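PDB 3MT1: putative carboxynorspermidine decarboxylase protein from Sinorhizobium meliloti, which probably decarboxylates carboxynorspermidine and carboxyspermidine to norspermidine and spermidine, using pyridoxal 5'-phosphate as cofactor. Local coordinates for residues Met267-Leu270 / Leu271-Glu275; Ala32-Leu36 / Lys37-Thr41; Tyr324-Val327 / Lys328-Trp331; Phe355-Ala358 / Asp359-Gln362. All blocks are in the same frame, centred on the assembly; numbering follows the deposited sequence.

Overall arrangement
From the N terminus, the contacts follow one another in series, each within one continuous run of chain, and none nests in or crosses another. Interaction 2 (32-41) is the turn leaving the first strand of the eight-stranded parallel barrel. Interaction 1 (267-275) is the short helix 268-273 and its C-terminal end. Interaction 3 (324-331) lies in the loop between strands 315-318 and 339-343 and touches all the others: it bonds Asp269 through Lys328, meets Cys38 and Thr41 of the barrel turn, and packs Trp331 on Tyr360. Interaction 4 (355-362) is the last helix, 357-362, with its N-cap, about 26 Å from interaction 2, centre to centre. All four touch the second subunit.

Interaction 1 of 4, residues Met267-Leu270 / Leu271-Glu275; sequences MLDL and LIYRE
Asp269 and Tyr273 lie side by side one helical turn apart, their side chains pointing the same way. The carboxylate carbon comes to the ring edge in the ring plane, while the carboxylate itself is turned 78° to that plane; OD2 of Asp269 sits 3.5 Å from CE2 of Tyr273. One face of the same ring is taken by its neighbour in sequence, with CG2 of Ile272 3.7 Å above the centre. The other branch of Ile272 faces the preceding turn. Because chi1 of -59° sets CG1 anti to the carbonyl carbon, CD1 of Ile272 reaches CG of Leu268 at 3.7 Å, the two side chains crossing at a slant.

The helical backbone bonds underlie both pairs. Ile272 N donates to Leu268 O at 2.8 Å, almost straight, and Tyr273 N donates to Asp269 O at 3.0 Å. At Arg274 the backbone takes a positive phi of 55° and the helix finishes in a Schellman motif, in which Glu275 N reaches Leu270 O (3.0 Å) in the carbonyl plane, on one of that oxygen's lone pairs. CD1 of Leu271 covers one face of the Arg274 guanidinium, whose NH2 bonds Ile272 O of the second subunit. Leu268 packs on Leu268 of that subunit.

A salt bridge from Lys328 to OD1 holds the Asp269 carboxylate, with the tyrosine edge merely alongside. The side chain of Glu233, the other predicted substrate-binding residue, is about 7 Å away, and two acids so placed would be consistent with receiving an amino group of the polyamine substrate.

Interaction 2 of 4, residues Ala32-Leu36 / Lys37-Thr41; sequences ALLAL and KCFAT
One backbone hydrogen bond draws the turn together: Cys38 N donates to Ala35 O at 3.1 Å. The bond is fairly straight at the hydrogen, but the donor stands 46° above the carbonyl plane. Leu36 and Lys37, both with helix-like backbone angles, are the two central residues of the type I beta turn that this bond closes. A second, softer backbone link spans the same bend, where CA of Leu36 directs its hydrogen at Phe39 O over 3.6 Å.

The apolar contacts come from Leu34 and Leu36. With CG anti to the backbone N (chi1 174°), Leu34 sends CD2 to the edge of the Phe39 ring, 4.2 Å from CD1 of Phe39 and near the ring plane. Leu36 meets the Ala40 methyl more loosely, CD2 to CB being 4.4 Å. Helix 45-49 packs on this group, Phe45 lying on both leucines and Met48 on Leu34 and Phe39. Apart from these pairs, the CD2 methyl of Leu36 rests against a carbonyl, 3.6 Å from Phe39 O.

The polar side chains head elsewhere. Lys37 runs out extended beyond CG, past Glu62 of its own chain and Asn333 of the second subunit, and Cys38 lies against Tyr324.

The leucines, Phe39 and Ala40 thus pack into the protein, while Lys37 and Cys38 lie toward the site of Glu233 and a bound sulfate. In pyridoxal phosphate enzymes of this barrel fold, the cofactor lysine is carried at this place, and Lys37 is consistent with that role.

Interaction 3 of 4, residues Tyr324-Val327 / Lys328-Trp331; sequences YTMV and KKNW. With SO4 (sulfate ion), chain D.
The aliphatic chain of Lys328 folds over the carbonyl oxygen of Tyr324. That oxygen, Tyr324 O, has CE of Lys328 at 3.2 Å, with CG and CD almost as near, and CB of Tyr324 touches the same CE. The lysine can hug the carbonyl because chi1 of 52° places CG between the backbone N and the carbonyl carbon and the chain then bends at chi3 (102°). At the far end of the ring, Tyr324 OH donates to O2 of a sulfate ion at 2.9 Å. The amides of Gly199, Gly232 and Glu233 bind the same sulfate, which is consistent with a site made for the cofactor's phosphate.

Next comes Thr325, whose O accepts the hydrogen bond of Lys328 N at 3.1 Å. The donor lies 50° out of the carbonyl plane, as in a tight turn; OG1 of Thr325 is held separately by Ala321 O. Met326, modelled as selenomethionine, offers its carbonyl to the stem of Lys329: Met326 O lies 3.4 Å from CG of Lys329. Lys329 NZ is hydrogen-bonded to Ser363 O of the second subunit. Val327 closes the run, its O weakly bridged by a water that also donates to Lys329 O at 2.6 Å.

Lys328 NZ forms salt bridges with Asp269 and with Glu264 of the second subunit. The bend lies among helix 268-273, the turn after barrel strand 31-35, where Cys38 meets Tyr324, and strand 6-10, whose Tyr7 packs on Thr325, Met326 and Lys329, with the dimer partner also in contact.

Interaction 4 of 4, residues Phe355-Ala358 / Asp359-Gln362; sequences FTYA and DYEQ
With chi1 at -69°, Asp359 throws its carboxylate back past the helix start, and Thr356 at chi1 69° tucks OG1 between its own backbone N and carbonyl carbon, so that both groups meet at the first turn. Thr356 N donates to OD2 of Asp359 at 3.0 Å, nearly straight, and the oxygen takes it on its anti lone pair. OG1 of Thr356 adds a weak bond to OD2 of Asp359 at 3.4 Å. Phe355 crosses the carboxylate at about a right angle, CB of Phe355 lying 4.0 Å from OD2 of Asp359. The strongest partner of that acid is Arg353, which salt-bridges OD2, so three donors gather on one oxygen.

Further along, CB of Glu361 stands over one face of the Tyr357 ring, while the Glu361 carboxylate is turned 55° from the ring plane and goes on to a salt bridge with Arg69 of the second subunit. CE1 of Tyr357 approaches the edge of Tyr360, near its plane, at 4.1 Å from CD2. Arg64 of the second subunit makes a cation-pi contact with Tyr357. The Tyr360 ring also stands edge-to-face with Trp331.

Backbone bonds wind up the helix, Glu361 N to Tyr357 O at 2.7 Å and Gln362 N to Ala358 O at 3.0 Å. Tyr360 N reaches Thr356 O in the carbonyl plane.

A threonine at the N-cap whose amide is gripped by an acid three residues on is the returning half of a capping box; here it opens helix 357-362, the last helix of the chain, against the dimer partner.

Interaction 1 of 4, residues Met267-Leu270 / Leu271-Glu275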
# COMPACT_ATOMS: atom_id res chain seq x y z
N MSE B 267 -0.57 -4.44 -6.48
CA MSE B 267 0.72 -4.42 -7.19
C MSE B 267 1.28 -2.99 -7.07
O MSE B 267 1.50 -2.28 -8.05
CB MSE B 267 0.49 -4.84 -8.64
CG MSE B 267 0.52 -6.39 -8.88
SE MSE B 267 0.36 -6.67 -10.81
CE MSE B 267 2.29 -6.77 -11.20
N LEU B 268 1.47 -2.59 -5.81
CA LEU B 268 1.58 -1.22 -5.44
C LEU B 268 2.85 -0.59 -5.98
O LEU B 268 2.89 0.61 -6.23
CB LEU B 268 1.48 -1.11 -3.91
CG LEU B 268 1.83 0.20 -3.17
CD1 LEU B 268 0.88 1.36 -3.55
CD2 LEU B 268 1.88 0.01 -1.63
N ASP B 269 3.89 -1.39 -6.17
CA ASP B 269 5.09 -0.90 -6.87
C ASP B 269 4.77 -0.28 -8.23
O ASP B 269 5.39 0.70 -8.61
CB ASP B 269 6.20 -1.97 -6.97
CG ASP B 269 7.24 -1.85 -5.81
OD1 ASP B 269 6.84 -1.44 -4.71
OD2 ASP B 269 8.45 -2.15 -5.99
N LEU B 270 3.79 -0.81 -8.94
CA LEU B 270 3.40 -0.20 -10.22
C LEU B 270 2.88 1.20 -10.05
O LEU B 270 3.16 2.08 -10.86
CB LEU B 270 2.36 -1.02 -10.99
CG LEU B 270 2.72 -2.50 -11.21
CD1 LEU B 270 1.67 -3.15 -12.09
CD2 LEU B 270 4.17 -2.64 -11.79
N LEU B 271 2.10 1.42 -9.00
CA LEU B 271 1.62 2.75 -8.77
C LEU B 271 2.78 3.62 -8.29
O LEU B 271 2.98 4.69 -8.85
CB LEU B 271 0.45 2.77 -7.80
CG LEU B 271 -0.13 4.17 -7.51
CD1 LEU B 271 -0.60 4.90 -8.78
CD2 LEU B 271 -1.27 4.07 -6.51
N ILE B 272 3.54 3.16 -7.30
CA ILE B 272 4.62 3.96 -6.70
C ILE B 272 5.66 4.48 -7.70
O ILE B 272 6.08 5.65 -7.66
CB ILE B 272 5.40 3.16 -5.62
CG1 ILE B 272 4.46 2.72 -4.51
CG2 ILE B 272 6.45 4.04 -5.03
CD1 ILE B 272 5.15 1.88 -3.41
N TYR B 273 6.09 3.59 -8.58
CA TYR B 273 7.13 3.91 -9.52
C TYR B 273 6.58 4.30 -10.88
O TYR B 273 7.34 4.65 -11.78
CB TYR B 273 8.14 2.75 -9.58
CG TYR B 273 8.75 2.56 -8.22
CD1 TYR B 273 9.60 3.52 -7.70
CD2 TYR B 273 8.41 1.48 -7.43
CE1 TYR B 273 10.12 3.40 -6.44
CE2 TYR B 273 8.95 1.33 -6.17
CZ TYR B 273 9.80 2.30 -5.68
OH TYR B 273 10.32 2.19 -4.42
N ARG B 274 5.24 4.28 -11.01
CA ARG B 274 4.54 4.62 -12.27
C ARG B 274 5.05 3.76 -13.41
O ARG B 274 5.52 4.26 -14.43
CB ARG B 274 4.65 6.11 -12.60
CG ARG B 274 4.31 7.04 -11.47
CD ARG B 274 2.88 6.88 -11.10
NE ARG B 274 2.52 7.65 -9.90
CZ ARG B 274 1.32 8.18 -9.73
NH1 ARG B 274 0.37 8.03 -10.66
NH2 ARG B 274 1.06 8.87 -8.62
N GLU B 275 5.02 2.46 -13.21
CA GLU B 275 5.35 1.51 -14.27
C GLU B 275 4.10 0.77 -14.57
O GLU B 275 3.10 0.87 -13.86
CB GLU B 275 6.44 0.49 -13.85
CG GLU B 275 7.86 1.05 -13.65
CD GLU B 275 8.60 1.44 -14.95
OE1 GLU B 275 8.07 1.17 -16.06
OE2 GLU B 275 9.71 2.03 -14.87

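Interaction 2 of 4, residues Ala32-Leu36 / Lys37-Thr41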
# COMPACT_ATOMS: atom_id res chain seq x y z
N ALA B 32 23.14 -18.20 -0.12
CA ALA B 32 22.04 -17.37 -0.60
C ALA B 32 20.94 -17.34 0.43
O ALA B 32 20.51 -18.41 0.93
CB ALA B 32 21.48 -17.93 -1.92
N LEU B 33 20.46 -16.12 0.72
CA LEU B 33 19.38 -15.91 1.66
C LEU B 33 18.21 -15.21 0.96
O LEU B 33 18.41 -14.25 0.22
CB LEU B 33 19.86 -15.07 2.84
CG LEU B 33 21.19 -15.41 3.48
CD1 LEU B 33 21.63 -14.32 4.46
CD2 LEU B 33 21.12 -16.73 4.19
N LEU B 34 16.99 -15.70 1.19
CA LEU B 34 15.82 -15.05 0.60
C LEU B 34 15.62 -13.70 1.28
O LEU B 34 15.57 -13.65 2.50
CB LEU B 34 14.57 -15.92 0.83
CG LEU B 34 13.19 -15.40 0.43
CD1 LEU B 34 13.15 -15.03 -1.08
CD2 LEU B 34 12.08 -16.40 0.77
N ALA B 35 15.52 -12.62 0.52
CA ALA B 35 15.18 -11.31 1.14
C ALA B 35 13.69 -11.19 1.41
O ALA B 35 12.90 -11.08 0.46
CB ALA B 35 15.67 -10.14 0.30
N LEU B 36 13.29 -11.27 2.69
CA LEU B 36 11.88 -11.30 3.05
C LEU B 36 11.12 -10.00 2.70
O LEU B 36 9.92 -10.03 2.53
CB LEU B 36 11.68 -11.71 4.49
CG LEU B 36 12.13 -13.14 4.87
CD1 LEU B 36 11.69 -13.51 6.29
CD2 LEU B 36 11.56 -14.16 3.90
N LYS B 37 11.81 -8.87 2.51
CA LYS B 37 11.14 -7.64 2.08
C LYS B 37 10.49 -7.77 0.70
O LYS B 37 9.48 -7.12 0.40
CB LYS B 37 12.03 -6.40 2.19
CG LYS B 37 13.15 -6.33 1.21
CD LYS B 37 14.10 -5.12 1.43
CE LYS B 37 15.34 -5.29 0.54
NZ LYS B 37 16.44 -4.30 0.85
N CYS B 38 11.04 -8.65 -0.14
CA CYS B 38 10.54 -8.83 -1.48
C CYS B 38 9.40 -9.85 -1.51
O CYS B 38 8.37 -9.67 -2.21
CB CYS B 38 11.68 -9.25 -2.39
SG CYS B 38 11.14 -10.02 -3.92
N PHE B 39 9.59 -10.94 -0.74
CA PHE B 39 8.72 -12.13 -0.83
C PHE B 39 8.77 -12.89 0.47
O PHE B 39 9.82 -13.30 0.89
CB PHE B 39 9.21 -13.03 -1.93
CG PHE B 39 8.36 -14.24 -2.17
CD1 PHE B 39 8.67 -15.47 -1.54
CD2 PHE B 39 7.29 -14.18 -3.06
CE1 PHE B 39 7.89 -16.63 -1.78
CE2 PHE B 39 6.48 -15.32 -3.29
CZ PHE B 39 6.79 -16.55 -2.67
N ALA B 40 7.61 -13.06 1.10
CA ALA B 40 7.48 -13.65 2.41
C ALA B 40 6.23 -14.55 2.47
O ALA B 40 5.58 -14.72 3.50
CB ALA B 40 7.44 -12.57 3.46
N THR B 41 5.93 -15.17 1.33
CA THR B 41 4.79 -16.04 1.22
C THR B 41 5.21 -17.41 1.75
O THR B 41 5.58 -18.32 0.97
CB THR B 41 4.33 -16.11 -0.20
OG1 THR B 41 3.90 -14.81 -0.57
CG2 THR B 41 3.16 -17.06 -0.36

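Interaction 3 of 4, residues Tyr324-Val327 / Lys328-Trp331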
# COMPACT_ATOMS: atom_id res chain seq x y z
N TYR B 324 7.51 -7.94 -4.23
CA TYR B 324 7.10 -6.61 -3.79
C TYR B 324 5.61 -6.40 -4.10
O TYR B 324 5.15 -5.26 -4.26
CB TYR B 324 7.99 -5.52 -4.44
CG TYR B 324 9.44 -5.63 -4.03
CD1 TYR B 324 9.86 -5.26 -2.73
CD2 TYR B 324 10.39 -6.19 -4.90
CE1 TYR B 324 11.22 -5.41 -2.33
CE2 TYR B 324 11.73 -6.34 -4.53
CZ TYR B 324 12.14 -5.94 -3.26
OH TYR B 324 13.47 -6.12 -2.92
N THR B 325 4.87 -7.49 -4.19
CA THR B 325 3.43 -7.39 -4.44
C THR B 325 2.69 -7.87 -3.20
O THR B 325 2.08 -7.08 -2.50
CB THR B 325 3.02 -8.22 -5.64
OG1 THR B 325 3.46 -9.58 -5.43
CG2 THR B 325 3.65 -7.63 -6.95
N MSE B 326 2.80 -9.15 -2.89
CA MSE B 326 2.11 -9.73 -1.75
C MSE B 326 2.48 -9.09 -0.44
O MSE B 326 1.65 -8.98 0.43
CB MSE B 326 2.35 -11.24 -1.68
CG MSE B 326 1.28 -12.02 -2.41
SE MSE B 326 1.78 -13.85 -3.00
CE MSE B 326 3.23 -13.29 -4.20
N VAL B 327 3.73 -8.68 -0.27
CA VAL B 327 4.16 -8.14 1.01
C VAL B 327 3.57 -6.73 1.32
O VAL B 327 3.74 -6.21 2.41
CB VAL B 327 5.71 -8.03 1.05
CG1 VAL B 327 6.39 -9.42 1.34
CG2 VAL B 327 6.21 -7.37 -0.25
N LYS B 328 2.90 -6.12 0.34
CA LYS B 328 2.47 -4.76 0.52
C LYS B 328 1.05 -4.55 0.04
O LYS B 328 0.62 -3.43 -0.17
CB LYS B 328 3.48 -3.75 -0.07
CG LYS B 328 3.88 -3.99 -1.53
CD LYS B 328 4.73 -2.81 -2.04
CE LYS B 328 6.20 -3.17 -2.07
NZ LYS B 328 7.07 -2.00 -1.99
N LYS B 329 0.31 -5.64 -0.10
CA LYS B 329 -1.08 -5.54 -0.47
C LYS B 329 -1.92 -4.93 0.64
O LYS B 329 -1.63 -5.08 1.83
CB LYS B 329 -1.61 -6.91 -0.84
CG LYS B 329 -1.57 -7.96 0.27
CD LYS B 329 -2.07 -9.32 -0.29
CE LYS B 329 -1.52 -10.50 0.55
NZ LYS B 329 -1.85 -10.23 1.99
N ASN B 330 -2.98 -4.24 0.26
CA ASN B 330 -3.81 -3.54 1.23
C ASN B 330 -5.32 -3.55 0.84
O ASN B 330 -5.71 -4.02 -0.25
CB ASN B 330 -3.29 -2.12 1.37
CG ASN B 330 -3.27 -1.41 0.05
OD1 ASN B 330 -4.29 -0.89 -0.39
ND2 ASN B 330 -2.11 -1.43 -0.63
N TRP B 331 -6.15 -2.96 1.71
CA TRP B 331 -7.59 -2.98 1.58
C TRP B 331 -8.16 -1.69 1.00
O TRP B 331 -9.31 -1.33 1.24
CB TRP B 331 -8.16 -3.18 2.97
CG TRP B 331 -8.09 -4.55 3.42
CD1 TRP B 331 -7.37 -5.02 4.47
CD2 TRP B 331 -8.77 -5.68 2.85
NE1 TRP B 331 -7.57 -6.37 4.60
CE2 TRP B 331 -8.43 -6.80 3.62
CE3 TRP B 331 -9.64 -5.84 1.76
CZ2 TRP B 331 -8.92 -8.09 3.34
CZ3 TRP B 331 -10.15 -7.11 1.48
CH2 TRP B 331 -9.79 -8.22 2.27
S SO4 D . 16.18 -7.47 -4.62
O1 SO4 D . 16.50 -6.36 -5.51
O2 SO4 D . 14.79 -7.86 -4.76
O3 SO4 D . 17.05 -8.57 -5.04
O4 SO4 D . 16.48 -7.13 -3.22
O HOH W 1 0.52 -5.70 3.13

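Interaction 4 of 4, residues Phe355-Ala358 / Asp359-Gln362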
# COMPACT_ATOMS: atom_id res chain seq x y z
N PHE B 355 -8.87 -14.34 1.52
CA PHE B 355 -9.14 -13.20 2.37
C PHE B 355 -10.62 -12.89 2.33
O PHE B 355 -11.23 -12.84 1.27
CB PHE B 355 -8.29 -11.99 2.01
CG PHE B 355 -6.78 -12.27 2.03
CD1 PHE B 355 -6.08 -12.52 0.86
CD2 PHE B 355 -6.08 -12.32 3.25
CE1 PHE B 355 -4.71 -12.80 0.89
CE2 PHE B 355 -4.74 -12.59 3.29
CZ PHE B 355 -4.04 -12.82 2.12
N THR B 356 -11.21 -12.73 3.51
CA THR B 356 -12.64 -12.66 3.63
C THR B 356 -13.02 -11.31 4.23
O THR B 356 -12.16 -10.54 4.66
CB THR B 356 -13.09 -13.76 4.57
OG1 THR B 356 -12.64 -13.43 5.88
CG2 THR B 356 -12.51 -15.10 4.16
N TYR B 357 -14.32 -11.06 4.30
CA TYR B 357 -14.84 -9.85 4.92
C TYR B 357 -14.26 -9.61 6.32
O TYR B 357 -13.88 -8.48 6.68
CB TYR B 357 -16.39 -9.91 4.97
CG TYR B 357 -16.96 -8.75 5.73
CD1 TYR B 357 -17.00 -7.48 5.15
CD2 TYR B 357 -17.41 -8.90 7.03
CE1 TYR B 357 -17.51 -6.40 5.84
CE2 TYR B 357 -17.92 -7.81 7.75
CZ TYR B 357 -17.96 -6.57 7.13
OH TYR B 357 -18.41 -5.48 7.79
N ALA B 358 -14.18 -10.68 7.10
CA ALA B 358 -13.68 -10.58 8.46
C ALA B 358 -12.21 -10.12 8.49
O ALA B 358 -11.80 -9.42 9.41
CB ALA B 358 -13.87 -11.91 9.19
N ASP B 359 -11.40 -10.49 7.50
CA ASP B 359 -10.07 -9.90 7.39
C ASP B 359 -10.21 -8.41 7.17
O ASP B 359 -9.65 -7.63 7.91
CB ASP B 359 -9.28 -10.54 6.26
CG ASP B 359 -8.92 -11.97 6.57
OD1 ASP B 359 -8.27 -12.19 7.60
OD2 ASP B 359 -9.29 -12.89 5.79
N TYR B 360 -10.99 -7.99 6.19
CA TYR B 360 -11.17 -6.56 5.97
C TYR B 360 -11.61 -5.83 7.22
O TYR B 360 -10.97 -4.87 7.62
CB TYR B 360 -12.16 -6.31 4.83
CG TYR B 360 -12.62 -4.88 4.68
CD1 TYR B 360 -11.74 -3.88 4.23
CD2 TYR B 360 -13.94 -4.55 4.90
CE1 TYR B 360 -12.20 -2.55 4.06
CE2 TYR B 360 -14.41 -3.26 4.74
CZ TYR B 360 -13.56 -2.28 4.33
OH TYR B 360 -14.07 -1.03 4.15
N GLU B 361 -12.69 -6.33 7.85
CA GLU B 361 -13.34 -5.64 8.96
C GLU B 361 -12.38 -5.49 10.13
O GLU B 361 -12.31 -4.42 10.76
CB GLU B 361 -14.57 -6.39 9.44
CG GLU B 361 -15.52 -5.50 10.22
CD GLU B 361 -16.57 -6.25 10.99
OE1 GLU B 361 -17.76 -5.81 10.97
OE2 GLU B 361 -16.22 -7.27 11.62
N GLN B 362 -11.67 -6.59 10.39
CA GLN B 362 -10.67 -6.69 11.45
C GLN B 362 -9.39 -5.85 11.21
O GLN B 362 -8.63 -5.59 12.14
CB GLN B 362 -10.34 -8.17 11.72
CG GLN B 362 -11.45 -8.86 12.50
CD GLN B 362 -11.46 -10.37 12.33
OE1 GLN B 362 -10.53 -10.96 11.77
NE2 GLN B 362 -12.52 -11.01 12.80